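Local coordinates for protein uncharacterized esterase YxiM (Bacillus subtilis, PDB 2O14) that is an uncharacterised member of the GDSL lipolytic enzyme family and probably acts as an esterase, hydrolysing ester bonds in a substrate not yet identified, at residues Q210-F215 / A252-V257; V272-P277 / A299-L304. All blocks are in the same frame, centred on the assembly; numbering follows the deposited sequence.

Both contacts belong to the GDSL hydrolase part of the chain, where helices pack around a parallel five-stranded sheet, and their centres lie about 12 Å apart. They come in series: interaction 1 sets the start of helix 212-217 against helix 251-266, and interaction 2 then lays helix 298-307 on strand 271-275, the strand that follows helix 251-266. Phe254, part of interaction 1, also reaches Ile301 of interaction 2, with Phe254 CZ 3.9 Å from Ile301 CG1, and Lys255 lies on Ala303 and Leu304. Helix 251-266 thus touches helices 212-217 and 298-307. Pro277, just past the end of the strand, has its side chain about 10 Å from that of Ser171, the probable nucleophile.

Interaction 1 (Q210-F215 / A252-V257); sequences QIARGF and AEFKEV
Arg213 and Glu253 form a salt bridge between the first turns of helices 212-217 and 251-266. The guanidinium grips the carboxylate side-on with two nitrogens, one to each oxygen. Arg213 NE gives a bond of 2.7 Å to Glu253 OE2, on the syn lone pair of that oxygen, and Arg213 NH1 gives one of 2.9 Å to Glu253 OE1. Both oxygens lie close to the guanidinium plane, and the two flat groups are turned only 25° apart. Glu253 reaches across nearly extended, its CG anti to the backbone N (chi1 -159°), while the arginine chain bends at chi3 (-62°) to present its NE edge.

The rest of the contact is apolar. Ala212 CB sits 3.9 Å from Val257 CG1 and 4.0 Å from Phe254 CD1, approaching the ring obliquely. The same valine methyl lies 3.5 Å from Ala212 O, so it packs against backbone as well as side chain.

Neighbouring residues anchor the helix start that follows the N-cap position of Ile211: Asp242 accepts from the backbone N of Ala212 and Glu249 from that of Arg213. Arg213 NH1 is additionally bonded to the backbone O of His247. With two nearly straight bonds between almost coplanar groups, the bridge fixes the rotation of the guanidinium and joins the helices at a partly exposed margin, while Val257 and the buried Ala212 and Phe254 add apolar contact beside it.

Interaction 2 (V272-P277 / A299-L304); sequences VILSTP and ASILAL
Ile301 holds CG2 anti to its backbone N and CG1 anti to its carbonyl carbon (chi1 -60°), and with chi2 near 175° the extended branch carries CD1 to Pro277. The two side chains meet tip to tip, Ile301 CD1 3.6 Å from Pro277 CD; the same methyl lies 4.0 Å from Ser275 O. The short branch meets the neighbouring side chains: Ile301 CG2 packs 3.9 Å from Thr276 CG2 and 4.1 Å from Leu274 CB. Cutting this isoleucine back to an alanine removes both branches and would probably open a gap over Leu274 and Thr276 and cost the ring of Pro277 one of its apolar neighbours.

Flanking contacts widen the patch. Leu274 CD1 comes 4.0 Å from Leu304 CB, the two leucines crossing at about a right angle, and Thr276 CG2 touches Leu302 CD2 at 4.0 Å. Thr276 thus turns its methyl to the helix, while its OG1 is hydrogen-bonded to Asp314 OD1 and to the backbone N of Asn316.

This is the packing of a beta-alpha-beta unit, strand 271-275, helix 298-307 and strand 311-313. Within the segments, the axes of strand 272-275 and helix 299-304 come within 8.8 Å and run nearly antiparallel, at 156°. Strand 271-275 lies between strands 233-237 and 311-313, and Leu304 also touches Met258 of helix 251-266.

Interaction 1 (Q210-F215 / A252-V257)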
loop_
_atom_site.group_PDB
_atom_site.type_symbol
_atom_site.label_atom_id
_atom_site.label_comp_id
_atom_site.label_asym_id
_atom_site.label_seq_id
_atom_site.Cartn_x
_atom_site.Cartn_y
_atom_site.Cartn_z
ATOM N N GLN A 210 1.597 -1.614 -11.820
ATOM C CA GLN A 210 2.512 -0.477 -11.764
ATOM C C GLN A 210 3.921 -0.760 -12.283
ATOM O O GLN A 210 4.421 -1.889 -12.216
ATOM C CB GLN A 210 2.598 0.065 -10.333
ATOM C CG GLN A 210 3.297 1.422 -10.233
ATOM C CD GLN A 210 2.612 2.489 -11.067
ATOM O OE1 GLN A 210 1.875 3.340 -10.548
ATOM N NE2 GLN A 210 2.830 2.436 -12.373
ATOM N N ILE A 211 4.541 0.289 -12.812
ATOM C CA ILE A 211 5.898 0.242 -13.347
ATOM C C ILE A 211 6.695 1.293 -12.571
ATOM O O ILE A 211 6.120 2.058 -11.797
ATOM C CB ILE A 211 5.914 0.601 -14.855
ATOM C CG1 ILE A 211 5.279 1.977 -15.065
ATOM C CG2 ILE A 211 5.141 -0.456 -15.664
ATOM C CD1 ILE A 211 5.319 2.461 -16.512
ATOM N N ALA A 212 8.006 1.341 -12.782
ATOM C CA ALA A 212 8.857 2.303 -12.085
ATOM C C ALA A 212 8.480 3.763 -12.346
ATOM O O ALA A 212 8.385 4.564 -11.412
ATOM C CB ALA A 212 10.325 2.076 -12.468
ATOM N N ARG A 213 8.282 4.113 -13.614
ATOM C CA ARG A 213 7.943 5.489 -13.975
ATOM C C ARG A 213 6.688 5.948 -13.235
ATOM O O ARG A 213 6.675 7.023 -12.637
ATOM C CB ARG A 213 7.721 5.606 -15.487
ATOM C CG ARG A 213 7.643 7.035 -16.004
ATOM C CD ARG A 213 7.045 7.065 -17.396
ATOM N NE ARG A 213 7.847 6.350 -18.386
ATOM C CZ ARG A 213 7.346 5.483 -19.265
ATOM N NH1 ARG A 213 8.140 4.887 -20.145
ATOM N NH2 ARG A 213 6.052 5.188 -19.245
ATOM N N GLY A 214 5.643 5.127 -13.282
ATOM C CA GLY A 214 4.396 5.461 -12.614
ATOM C C GLY A 214 4.520 5.573 -11.102
ATOM O O GLY A 214 3.995 6.503 -10.497
ATOM N N PHE A 215 5.208 4.623 -10.483
ATOM C CA PHE A 215 5.383 4.647 -9.042
ATOM C C PHE A 215 6.071 5.950 -8.652
ATOM O O PHE A 215 5.724 6.578 -7.653
ATOM C CB PHE A 215 6.225 3.445 -8.594
ATOM C CG PHE A 215 6.173 3.189 -7.115
ATOM C CD1 PHE A 215 6.974 3.911 -6.237
ATOM C CD2 PHE A 215 5.277 2.255 -6.593
ATOM C CE1 PHE A 215 6.878 3.711 -4.854
ATOM C CE2 PHE A 215 5.175 2.050 -5.220
ATOM C CZ PHE A 215 5.976 2.778 -4.347
ATOM N N ALA A 252 16.882 0.653 -19.976
ATOM C CA ALA A 252 17.691 1.816 -19.644
ATOM C C ALA A 252 16.863 2.830 -18.851
ATOM O O ALA A 252 17.311 3.326 -17.816
ATOM C CB ALA A 252 18.233 2.459 -20.916
ATOM N N GLU A 253 15.656 3.136 -19.328
ATOM C CA GLU A 253 14.810 4.099 -18.625
ATOM C C GLU A 253 14.480 3.532 -17.253
ATOM O O GLU A 253 14.569 4.222 -16.240
ATOM C CB GLU A 253 13.508 4.364 -19.388
ATOM C CG GLU A 253 12.841 5.686 -18.993
ATOM C CD GLU A 253 11.374 5.778 -19.394
ATOM O OE1 GLU A 253 11.017 5.297 -20.493
ATOM O OE2 GLU A 253 10.578 6.348 -18.608
ATOM N N PHE A 254 14.093 2.265 -17.233
ATOM C CA PHE A 254 13.757 1.582 -15.995
ATOM C C PHE A 254 14.862 1.797 -14.965
ATOM O O PHE A 254 14.609 2.234 -13.842
ATOM C CB PHE A 254 13.590 0.088 -16.268
ATOM C CG PHE A 254 13.559 -0.752 -15.031
ATOM C CD1 PHE A 254 12.426 -0.782 -14.222
ATOM C CD2 PHE A 254 14.667 -1.521 -14.673
ATOM C CE1 PHE A 254 12.390 -1.569 -13.071
ATOM C CE2 PHE A 254 14.646 -2.315 -13.523
ATOM C CZ PHE A 254 13.503 -2.340 -12.719
ATOM N N LYS A 255 16.090 1.493 -15.373
ATOM C CA LYS A 255 17.260 1.620 -14.510
ATOM C C LYS A 255 17.461 3.058 -14.021
ATOM O O LYS A 255 17.793 3.275 -12.855
ATOM C CB LYS A 255 18.492 1.124 -15.273
ATOM C CG LYS A 255 19.740 0.893 -14.445
ATOM C CD LYS A 255 20.818 0.237 -15.307
ATOM C CE LYS A 255 22.163 0.178 -14.599
ATOM N NZ LYS A 255 22.063 -0.522 -13.299
ATOM N N GLU A 256 17.255 4.031 -14.909
ATOM C CA GLU A 256 17.409 5.451 -14.570
ATOM C C GLU A 256 16.387 5.923 -13.537
ATOM O O GLU A 256 16.733 6.610 -12.578
ATOM C CB GLU A 256 17.241 6.321 -15.812
ATOM C CG GLU A 256 18.271 6.138 -16.902
ATOM C CD GLU A 256 17.900 6.918 -18.159
ATOM O OE1 GLU A 256 17.597 8.129 -18.040
ATOM O OE2 GLU A 256 17.907 6.326 -19.262
ATOM N N VAL A 257 15.123 5.577 -13.766
ATOM C CA VAL A 257 14.037 5.955 -12.873
ATOM C C VAL A 257 14.237 5.315 -11.509
ATOM O O VAL A 257 14.077 5.965 -10.472
ATOM C CB VAL A 257 12.675 5.499 -13.431
ATOM C CG1 VAL A 257 11.578 5.749 -12.400
ATOM C CG2 VAL A 257 12.374 6.244 -14.720
#

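Interaction 2 (V272-P277 / A299-L304)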
loop_
_atom_site.group_PDB
_atom_site.type_symbol
_atom_site.label_atom_id
_atom_site.label_comp_id
_atom_site.label_asym_id
_atom_site.label_seq_id
_atom_site.Cartn_x
_atom_site.Cartn_y
_atom_site.Cartn_z
ATOM N N VAL A 272 17.357 1.351 1.510
ATOM C CA VAL A 272 16.624 0.734 0.417
ATOM C C VAL A 272 16.950 -0.742 0.240
ATOM O O VAL A 272 18.120 -1.135 0.244
ATOM C CB VAL A 272 16.927 1.428 -0.920
ATOM C CG1 VAL A 272 16.123 0.771 -2.029
ATOM C CG2 VAL A 272 16.607 2.904 -0.829
ATOM N N ILE A 273 15.906 -1.550 0.084
ATOM C CA ILE A 273 16.060 -2.981 -0.141
ATOM C C ILE A 273 15.389 -3.305 -1.473
ATOM O O ILE A 273 14.158 -3.274 -1.572
ATOM C CB ILE A 273 15.367 -3.825 0.954
ATOM C CG1 ILE A 273 15.960 -3.507 2.329
ATOM C CG2 ILE A 273 15.525 -5.310 0.636
ATOM C CD1 ILE A 273 15.171 -4.094 3.471
ATOM N N LEU A 274 16.191 -3.601 -2.492
ATOM C CA LEU A 274 15.651 -3.937 -3.807
ATOM C C LEU A 274 15.401 -5.438 -3.898
ATOM O O LEU A 274 16.151 -6.233 -3.332
ATOM C CB LEU A 274 16.623 -3.525 -4.912
ATOM C CG LEU A 274 16.963 -2.040 -5.054
ATOM C CD1 LEU A 274 17.977 -1.877 -6.167
ATOM C CD2 LEU A 274 15.701 -1.228 -5.351
ATOM N N SER A 275 14.347 -5.821 -4.612
ATOM C CA SER A 275 14.014 -7.229 -4.777
ATOM C C SER A 275 13.799 -7.592 -6.239
ATOM O O SER A 275 13.126 -6.871 -6.972
ATOM C CB SER A 275 12.750 -7.565 -3.984
ATOM O OG SER A 275 12.339 -8.906 -4.212
ATOM N N THR A 276 14.384 -8.705 -6.667
ATOM C CA THR A 276 14.207 -9.164 -8.039
ATOM C C THR A 276 12.887 -9.928 -8.036
ATOM O O THR A 276 12.720 -10.890 -7.288
ATOM C CB THR A 276 15.357 -10.101 -8.478
ATOM O OG1 THR A 276 15.475 -11.186 -7.548
ATOM C CG2 THR A 276 16.676 -9.329 -8.529
ATOM N N PRO A 277 11.916 -9.494 -8.853
ATOM C CA PRO A 277 10.635 -10.205 -8.863
ATOM C C PRO A 277 10.711 -11.663 -9.313
ATOM O O PRO A 277 11.441 -12.002 -10.249
ATOM C CB PRO A 277 9.757 -9.338 -9.772
ATOM C CG PRO A 277 10.739 -8.645 -10.664
ATOM C CD PRO A 277 11.885 -8.318 -9.742
ATOM N N ALA A 299 18.569 -8.091 -14.510
ATOM C CA ALA A 299 19.946 -7.649 -14.702
ATOM C C ALA A 299 20.188 -6.231 -14.173
ATOM O O ALA A 299 21.192 -5.971 -13.503
ATOM C CB ALA A 299 20.309 -7.730 -16.186
ATOM N N SER A 300 19.266 -5.319 -14.473
ATOM C CA SER A 300 19.384 -3.931 -14.036
ATOM C C SER A 300 19.217 -3.772 -12.536
ATOM O O SER A 300 19.848 -2.910 -11.922
ATOM C CB SER A 300 18.350 -3.057 -14.751
ATOM O OG SER A 300 18.639 -2.976 -16.134
ATOM N N ILE A 301 18.355 -4.595 -11.949
ATOM C CA ILE A 301 18.121 -4.539 -10.512
ATOM C C ILE A 301 19.394 -4.944 -9.760
ATOM O O ILE A 301 19.750 -4.327 -8.754
ATOM C CB ILE A 301 16.951 -5.470 -10.107
ATOM C CG1 ILE A 301 15.675 -5.036 -10.833
ATOM C CG2 ILE A 301 16.725 -5.409 -8.603
ATOM C CD1 ILE A 301 14.494 -5.951 -10.605
ATOM N N LEU A 302 20.083 -5.973 -10.248
ATOM C CA LEU A 302 21.317 -6.426 -9.605
ATOM C C LEU A 302 22.365 -5.318 -9.690
ATOM O O LEU A 302 23.021 -4.986 -8.703
ATOM C CB LEU A 302 21.850 -7.688 -10.290
ATOM C CG LEU A 302 20.911 -8.898 -10.337
ATOM C CD1 LEU A 302 21.534 -9.990 -11.191
ATOM C CD2 LEU A 302 20.640 -9.404 -8.928
ATOM N N ALA A 303 22.509 -4.744 -10.880
ATOM C CA ALA A 303 23.473 -3.675 -11.104
ATOM C C ALA A 303 23.209 -2.470 -10.199
ATOM O O ALA A 303 24.134 -1.925 -9.592
ATOM C CB ALA A 303 23.439 -3.249 -12.565
ATOM N N LEU A 304 21.946 -2.060 -10.112
ATOM C CA LEU A 304 21.560 -0.925 -9.281
ATOM C C LEU A 304 21.903 -1.134 -7.811
ATOM O O LEU A 304 22.290 -0.195 -7.119
ATOM C CB LEU A 304 20.058 -0.657 -9.415
ATOM C CG LEU A 304 19.594 0.137 -10.638
ATOM C CD1 LEU A 304 18.082 0.006 -10.805
ATOM C CD2 LEU A 304 19.999 1.593 -10.472
#